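Local coordinates for malonyl CoA-acyl carrier protein transacylase (PDB 3PTW), which probably transfers malonyl groups from coenzyme A to acyl carrier protein, a step that supplies the elongation unit for bacterial fatty acid synthesis, at residues A[131-136]-A[188-193]; A[152-157]-A[169-174]. All coordinates share one frame; numbering follows the deposited sequence.

Contact 1. Residues A[131-136]-A[188-193]; sequences MVAVLR and RAIKLP
Leu135 and Arg188 lie alongside each other on one face of an antiparallel strand pair, with Leu135 CD1 3.3 Å from Arg188 NH2 and oblique to the guanidinium. A bend at chi3 (56°) turns the arginine's end back beside the leucine. Arg136 arrives from the loop, its NH1 3.4 Å from Arg188 CD; the two guanidinium planes are 30° apart and their charged atoms do not touch. Further along this face, Ala133 CB packs on Leu192 CD2 (3.8 Å) and beside Ile190. On the other face, Val132 holds CG1 anti to its backbone N (chi1 174°), which carries that methyl to 3.8 Å from Ala189 CB.

The backbone sets this spacing. Ala133 and Ile190 form a reciprocal hydrogen-bonded pair. Leu135 N donates almost straight to Arg188 O (2.8 Å), while the return bond from Arg188 N to Leu135 O is longer at 3.3 Å. Leu192 N extends the pairing to Met131 O.

Strand 188-191 is an edge of the four-stranded sheet; strand 165-169 flanks strand 129-135 on its other side, through backbone bonds such as Val132 with Ile168. Helix 172-184 covers the Val132, Val134 and Ala189 face, through Leu175, Met179 and Ile182.

Contact 2. Residues A[152-157]-A[169-174]; sequences YGIVEG and SGELVA
Glu171 grips Ile154 twice, once through its backbone and once through its carboxylate. Glu171 N donates to Ile154 O over 2.8 Å, in the carbonyl plane, and Ile154 N answers with a nearly straight bond of 2.7 Å to Glu171 OE1. That donor reaches OE1 on its anti side, 22° out of the carboxylate plane. With CG set beside the backbone N (chi1 -55°) and the chain extended beyond it, the carboxylate is carried across to the loop. Regular pairing takes over at Glu156 and Ser169, whose backbone N and O atoms exchange two bonds of 3.0 Å each. The polar ends of these two side chains bind outside the pair: Glu156 OE1 takes Ser201 N, and Ser169 OG is hydrogen-bonded to Phe198 O.

CA-H...O contacts fill in between these bonds. Gly170 has no side chain, and its CA comes to 3.0 Å from Ile154 O; Val155 CA likewise faces Ser169 O.

Packing centres on Ala174, whose CB lies 4.2 Å from Tyr152 CB and also rests against the carbonyl O of Gly153, 3.4 Å away, so the first turn of the helix packs against the loop. The tyrosine ring makes a cation-pi contact with Lys177 on that helix.

The arrangement is the end of a beta hairpin, 155-162 with 165-169, whose second strand turns a corner at Gly170 and enters helix 172-184 with Glu171 at the N-cap. This hairpin-to-helix passage belongs to the ferredoxin-like subdomain of malonyl-CoA:ACP transacylases.

How the contacts relate
Both contacts belong to the antiparallel sheet of the small subdomain, with centres about 13 Å apart, and contact 2 is nested within the chain loop that contact 1 closes. They meet directly where Met131 CG packs 3.7 Å from Ser169 CB, and again where Lys191 CE approaches Leu172 CD2 at 4.2 Å. Helix 172-184 starts in contact 2 and leads to strand 188-191 of contact 1. Within the ferredoxin-like beta-alpha-beta-beta-alpha-beta order, contact 1 sets the last strand beside the first, while contact 2 joins the central hairpin to the second helix. Contact 2 is also hydrogen-bonded to the loop of Phe198 and Ser201, the region that carries the catalytic histidine in related transacylases, so it probably borders the acyl-transfer site.

Contact 1. Residues A[131-136]-A[188-193]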
ATOM      1  N   MET A 131      -0.420   9.711 -13.811  1.00 31.86           N
ATOM      2  CA  MET A 131      -1.588   9.363 -13.015  1.00 31.69           C
ATOM      3  C   MET A 131      -2.387  10.610 -12.686  1.00 31.79           C
ATOM      4  O   MET A 131      -1.820  11.706 -12.543  1.00 32.10           O
ATOM      5  CB  MET A 131      -1.176   8.627 -11.741  1.00 31.70           C
ATOM      6  CG  MET A 131      -0.435   7.309 -12.007  1.00 26.62           C
ATOM      7  SD  MET A 131       0.141   6.519 -10.486  1.00 32.74           S
ATOM      8  CE  MET A 131      -1.323   5.548 -10.078  1.00 26.06           C
ATOM      9  N   VAL A 132      -3.704  10.435 -12.581  1.00 30.80           N
ATOM     10  CA  VAL A 132      -4.610  11.540 -12.320  1.00 30.53           C
ATOM     11  C   VAL A 132      -5.590  11.197 -11.197  1.00 30.35           C
ATOM     12  O   VAL A 132      -6.323  10.198 -11.285  1.00 29.84           O
ATOM     13  CB  VAL A 132      -5.372  11.965 -13.609  1.00 30.14           C
ATOM     14  CG1 VAL A 132      -6.420  13.028 -13.300  1.00 28.04           C
ATOM     15  CG2 VAL A 132      -4.396  12.476 -14.672  1.00 27.40           C
ATOM     16  N   ALA A 133      -5.588  12.025 -10.150  1.00 30.99           N
ATOM     17  CA  ALA A 133      -6.596  11.948  -9.089  1.00 32.44           C
ATOM     18  C   ALA A 133      -7.958  12.410  -9.631  1.00 33.28           C
ATOM     19  O   ALA A 133      -8.048  13.426 -10.317  1.00 33.80           O
ATOM     20  CB  ALA A 133      -6.183  12.798  -7.875  1.00 32.82           C
ATOM     21  N   VAL A 134      -9.008  11.648  -9.338  1.00 33.56           N
ATOM     22  CA  VAL A 134     -10.359  11.962  -9.823  1.00 33.75           C
ATOM     23  C   VAL A 134     -11.284  12.119  -8.610  1.00 34.14           C
ATOM     24  O   VAL A 134     -11.432  11.193  -7.819  1.00 33.34           O
ATOM     25  CB  VAL A 134     -10.894  10.877 -10.791  1.00 33.34           C
ATOM     26  CG1 VAL A 134     -12.336  11.173 -11.219  1.00 36.12           C
ATOM     27  CG2 VAL A 134     -10.002  10.759 -12.025  1.00 35.66           C
ATOM     28  N   LEU A 135     -11.886  13.297  -8.472  1.00 35.44           N
ATOM     29  CA  LEU A 135     -12.709  13.607  -7.310  1.00 36.97           C
ATOM     30  C   LEU A 135     -14.187  13.712  -7.658  1.00 37.39           C
ATOM     31  O   LEU A 135     -14.536  14.139  -8.755  1.00 37.21           O
ATOM     32  CB  LEU A 135     -12.233  14.904  -6.646  1.00 38.45           C
ATOM     33  CG  LEU A 135     -10.806  14.987  -6.093  1.00 44.17           C
ATOM     34  CD1 LEU A 135     -10.621  16.301  -5.355  1.00 39.33           C
ATOM     35  CD2 LEU A 135     -10.523  13.836  -5.160  1.00 38.59           C
ATOM     36  N   ARG A 136     -15.039  13.301  -6.718  1.00 38.25           N
ATOM     37  CA  ARG A 136     -16.499  13.487  -6.799  1.00 39.89           C
ATOM     38  C   ARG A 136     -17.144  12.769  -7.996  1.00 40.03           C
ATOM     39  O   ARG A 136     -18.088  13.291  -8.622  1.00 40.29           O
ATOM     40  CB  ARG A 136     -16.843  14.976  -6.868  1.00 41.44           C
ATOM     41  CG  ARG A 136     -17.937  15.425  -5.912  1.00 63.75           C
ATOM     42  CD  ARG A 136     -17.413  16.409  -4.860  1.00 44.28           C
ATOM     43  NE  ARG A 136     -16.378  17.319  -5.372  1.00 63.70           N
ATOM     44  CZ  ARG A 136     -16.556  18.229  -6.330  1.00 45.90           C
ATOM     45  NH1 ARG A 136     -15.542  19.002  -6.703  1.00 64.02           N
ATOM     46  NH2 ARG A 136     -17.735  18.364  -6.929  1.00 64.68           N
ATOM     47  N   ARG A 188     -13.722  16.680 -10.680  1.00 41.01           N
ATOM     48  CA  ARG A 188     -12.445  17.382 -10.646  1.00 40.26           C
ATOM     49  C   ARG A 188     -11.354  16.374 -10.901  1.00 38.44           C
ATOM     50  O   ARG A 188     -11.447  15.223 -10.469  1.00 37.11           O
ATOM     51  CB  ARG A 188     -12.203  18.030  -9.279  1.00 40.52           C
ATOM     52  CG  ARG A 188     -12.949  19.331  -9.028  1.00 41.01           C
ATOM     53  CD  ARG A 188     -12.454  19.973  -7.719  1.00 42.36           C
ATOM     54  NE  ARG A 188     -11.006  20.172  -7.774  1.00 40.73           N
ATOM     55  CZ  ARG A 188     -10.172  19.976  -6.759  1.00 41.44           C
ATOM     56  NH1 ARG A 188      -8.876  20.171  -6.938  1.00 40.13           N
ATOM     57  NH2 ARG A 188     -10.616  19.580  -5.580  1.00 39.42           N
ATOM     58  N   ALA A 189     -10.321  16.818 -11.600  1.00 38.80           N
ATOM     59  CA  ALA A 189      -9.185  15.974 -11.914  1.00 38.86           C
ATOM     60  C   ALA A 189      -7.907  16.715 -11.573  1.00 40.26           C
ATOM     61  O   ALA A 189      -7.751  17.885 -11.919  1.00 40.89           O
ATOM     62  CB  ALA A 189      -9.207  15.599 -13.380  1.00 38.74           C
ATOM     63  N   ILE A 190      -7.005  16.036 -10.871  1.00 41.10           N
ATOM     64  CA  ILE A 190      -5.701  16.606 -10.543  1.00 42.94           C
ATOM     65  C   ILE A 190      -4.627  15.713 -11.135  1.00 43.05           C
ATOM     66  O   ILE A 190      -4.585  14.519 -10.852  1.00 42.98           O
ATOM     67  CB  ILE A 190      -5.450  16.686  -9.005  1.00 43.28           C
ATOM     68  CG1 ILE A 190      -6.690  17.195  -8.261  1.00 35.91           C
ATOM     69  CG2 ILE A 190      -4.193  17.556  -8.701  1.00 36.41           C
ATOM     70  CD1 ILE A 190      -6.618  16.969  -6.747  1.00 43.77           C
ATOM     71  N   LYS A 191      -3.758  16.288 -11.955  1.00 44.16           N
ATOM     72  CA  LYS A 191      -2.603  15.539 -12.432  1.00 45.04           C
ATOM     73  C   LYS A 191      -1.656  15.318 -11.255  1.00 45.36           C
ATOM     74  O   LYS A 191      -1.184  16.272 -10.639  1.00 45.93           O
ATOM     75  CB  LYS A 191      -1.903  16.264 -13.581  1.00 46.43           C
ATOM     76  CG  LYS A 191      -0.836  15.415 -14.260  1.00 56.66           C
ATOM     77  CD  LYS A 191       0.141  16.266 -15.067  1.00 48.61           C
ATOM     78  CE  LYS A 191       1.350  15.435 -15.504  1.00 57.35           C
ATOM     79  NZ  LYS A 191       2.111  16.113 -16.599  1.00 49.86           N
ATOM     80  N   LEU A 192      -1.415  14.055 -10.925  1.00 45.26           N
ATOM     81  CA  LEU A 192      -0.529  13.710  -9.831  1.00 45.75           C
ATOM     82  C   LEU A 192       0.926  13.954 -10.244  1.00 47.32           C
ATOM     83  O   LEU A 192       1.235  13.957 -11.440  1.00 46.84           O
ATOM     84  CB  LEU A 192      -0.766  12.267  -9.378  1.00 45.10           C
ATOM     85  CG  LEU A 192      -2.132  11.973  -8.734  1.00 43.60           C
ATOM     86  CD1 LEU A 192      -2.246  10.511  -8.392  1.00 44.12           C
ATOM     87  CD2 LEU A 192      -2.368  12.831  -7.476  1.00 45.37           C
ATOM     88  N   PRO A 193       1.816  14.195  -9.259  1.00 48.94           N
ATOM     89  CA  PRO A 193       3.214  14.476  -9.594  1.00 50.57           C
ATOM     90  C   PRO A 193       4.040  13.177  -9.623  1.00 50.85           C
ATOM     91  O   PRO A 193       5.043  13.040  -8.914  1.00 51.43           O
ATOM     92  CB  PRO A 193       3.648  15.408  -8.457  1.00 50.86           C
ATOM     93  CG  PRO A 193       2.811  14.949  -7.264  1.00 58.33           C
ATOM     94  CD  PRO A 193       1.595  14.211  -7.800  1.00 48.91           C
TER

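Contact 2. Residues A[152-157]-A[169-174]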
ATOM      1  N   TYR A 152      -7.938   8.233 -27.548  1.00 38.80           N
ATOM      2  CA  TYR A 152      -6.779   9.126 -27.527  1.00 38.67           C
ATOM      3  C   TYR A 152      -5.569   8.419 -26.955  1.00 37.90           C
ATOM      4  O   TYR A 152      -4.469   8.984 -26.884  1.00 38.23           O
ATOM      5  CB  TYR A 152      -7.090  10.412 -26.755  1.00 38.91           C
ATOM      6  CG  TYR A 152      -8.176  11.236 -27.405  1.00 43.31           C
ATOM      7  CD1 TYR A 152      -7.891  12.064 -28.502  1.00 41.02           C
ATOM      8  CD2 TYR A 152      -9.495  11.175 -26.948  1.00 39.90           C
ATOM      9  CE1 TYR A 152      -8.887  12.820 -29.114  1.00 45.11           C
ATOM     10  CE2 TYR A 152     -10.508  11.931 -27.559  1.00 44.07           C
ATOM     11  CZ  TYR A 152     -10.195  12.749 -28.636  1.00 41.91           C
ATOM     12  OH  TYR A 152     -11.178  13.500 -29.242  1.00 46.11           O
ATOM     13  N   GLY A 153      -5.777   7.170 -26.563  1.00 37.10           N
ATOM     14  CA  GLY A 153      -4.724   6.361 -25.972  1.00 36.99           C
ATOM     15  C   GLY A 153      -5.162   5.750 -24.661  1.00 36.34           C
ATOM     16  O   GLY A 153      -6.314   5.929 -24.233  1.00 35.56           O
ATOM     17  N   ILE A 154      -4.230   5.048 -24.013  1.00 36.18           N
ATOM     18  CA  ILE A 154      -4.545   4.234 -22.838  1.00 35.56           C
ATOM     19  C   ILE A 154      -4.930   5.028 -21.594  1.00 34.93           C
ATOM     20  O   ILE A 154      -4.142   5.817 -21.062  1.00 34.52           O
ATOM     21  CB  ILE A 154      -3.402   3.239 -22.510  1.00 36.32           C
ATOM     22  CG1 ILE A 154      -3.357   2.135 -23.582  1.00 38.24           C
ATOM     23  CG2 ILE A 154      -3.570   2.658 -21.081  1.00 36.24           C
ATOM     24  CD1 ILE A 154      -2.068   1.351 -23.625  1.00 37.51           C
ATOM     25  N   VAL A 155      -6.159   4.807 -21.140  1.00 34.45           N
ATOM     26  CA  VAL A 155      -6.591   5.276 -19.825  1.00 33.79           C
ATOM     27  C   VAL A 155      -7.443   4.193 -19.151  1.00 33.40           C
ATOM     28  O   VAL A 155      -8.368   3.631 -19.751  1.00 33.52           O
ATOM     29  CB  VAL A 155      -7.299   6.662 -19.905  1.00 34.24           C
ATOM     30  CG1 VAL A 155      -8.245   6.715 -21.090  1.00 32.54           C
ATOM     31  CG2 VAL A 155      -8.001   7.020 -18.605  1.00 30.41           C
ATOM     32  N   GLU A 156      -7.098   3.901 -17.904  1.00 33.01           N
ATOM     33  CA  GLU A 156      -7.703   2.822 -17.147  1.00 33.22           C
ATOM     34  C   GLU A 156      -7.824   3.267 -15.686  1.00 32.84           C
ATOM     35  O   GLU A 156      -7.095   4.165 -15.244  1.00 31.81           O
ATOM     36  CB  GLU A 156      -6.826   1.552 -17.259  1.00 33.59           C
ATOM     37  CG  GLU A 156      -6.635   1.006 -18.705  1.00 31.90           C
ATOM     38  CD  GLU A 156      -5.748  -0.245 -18.792  1.00 34.26           C
ATOM     39  OE1 GLU A 156      -5.205  -0.685 -17.752  1.00 32.52           O
ATOM     40  OE2 GLU A 156      -5.586  -0.794 -19.910  1.00 33.26           O
ATOM     41  N   GLY A 157      -8.761   2.669 -14.944  1.00 32.74           N
ATOM     42  CA  GLY A 157      -8.822   2.883 -13.495  1.00 32.66           C
ATOM     43  C   GLY A 157      -7.565   2.309 -12.847  1.00 32.44           C
ATOM     44  O   GLY A 157      -7.110   1.231 -13.232  1.00 33.21           O
ATOM     45  N   SER A 169      -4.913   6.054 -14.595  1.00 29.34           N
ATOM     46  CA  SER A 169      -3.559   6.155 -15.159  1.00 29.63           C
ATOM     47  C   SER A 169      -3.521   5.694 -16.609  1.00 30.49           C
ATOM     48  O   SER A 169      -4.479   5.088 -17.116  1.00 31.38           O
ATOM     49  CB  SER A 169      -2.539   5.386 -14.299  1.00 28.53           C
ATOM     50  OG  SER A 169      -2.690   3.999 -14.480  1.00 34.10           O
ATOM     51  N   GLY A 170      -2.418   5.995 -17.279  1.00 29.86           N
ATOM     52  CA  GLY A 170      -2.305   5.707 -18.699  1.00 30.14           C
ATOM     53  C   GLY A 170      -1.408   6.712 -19.392  1.00 29.93           C
ATOM     54  O   GLY A 170      -0.548   7.329 -18.756  1.00 30.05           O
ATOM     55  N   GLU A 171      -1.604   6.886 -20.693  1.00 29.35           N
ATOM     56  CA  GLU A 171      -0.762   7.809 -21.449  1.00 29.34           C
ATOM     57  C   GLU A 171      -1.164   9.240 -21.169  1.00 29.07           C
ATOM     58  O   GLU A 171      -2.349   9.554 -21.123  1.00 27.49           O
ATOM     59  CB  GLU A 171      -0.849   7.536 -22.944  1.00 29.69           C
ATOM     60  CG  GLU A 171      -0.530   6.112 -23.304  1.00 40.99           C
ATOM     61  CD  GLU A 171      -0.708   5.870 -24.759  1.00 30.04           C
ATOM     62  OE1 GLU A 171      -1.729   5.257 -25.136  1.00 42.20           O
ATOM     63  OE2 GLU A 171       0.143   6.335 -25.534  1.00 42.57           O
ATOM     64  N   LEU A 172      -0.155  10.093 -20.994  1.00 30.55           N
ATOM     65  CA  LEU A 172      -0.349  11.499 -20.644  1.00 32.23           C
ATOM     66  C   LEU A 172      -1.241  12.216 -21.629  1.00 33.07           C
ATOM     67  O   LEU A 172      -2.080  13.024 -21.249  1.00 33.57           O
ATOM     68  CB  LEU A 172       0.998  12.226 -20.580  1.00 33.74           C
ATOM     69  CG  LEU A 172       1.875  11.923 -19.365  1.00 36.54           C
ATOM     70  CD1 LEU A 172       3.066  12.842 -19.366  1.00 34.80           C
ATOM     71  CD2 LEU A 172       1.093  12.061 -18.060  1.00 33.75           C
ATOM     72  N   VAL A 173      -1.066  11.895 -22.902  1.00 33.06           N
ATOM     73  CA  VAL A 173      -1.828  12.533 -23.938  1.00 34.09           C
ATOM     74  C   VAL A 173      -3.327  12.177 -23.818  1.00 34.35           C
ATOM     75  O   VAL A 173      -4.192  13.043 -23.996  1.00 34.87           O
ATOM     76  CB  VAL A 173      -1.164  12.242 -25.329  1.00 35.06           C
ATOM     77  CG1 VAL A 173      -1.786  11.039 -26.025  1.00 37.41           C
ATOM     78  CG2 VAL A 173      -1.177  13.466 -26.188  1.00 37.90           C
ATOM     79  N   ALA A 174      -3.629  10.927 -23.457  1.00 34.11           N
ATOM     80  CA  ALA A 174      -5.021  10.500 -23.236  1.00 34.42           C
ATOM     81  C   ALA A 174      -5.563  11.005 -21.900  1.00 34.19           C
ATOM     82  O   ALA A 174      -6.731  11.392 -21.801  1.00 33.95           O
ATOM     83  CB  ALA A 174      -5.147   8.990 -23.324  1.00 33.84           C
TER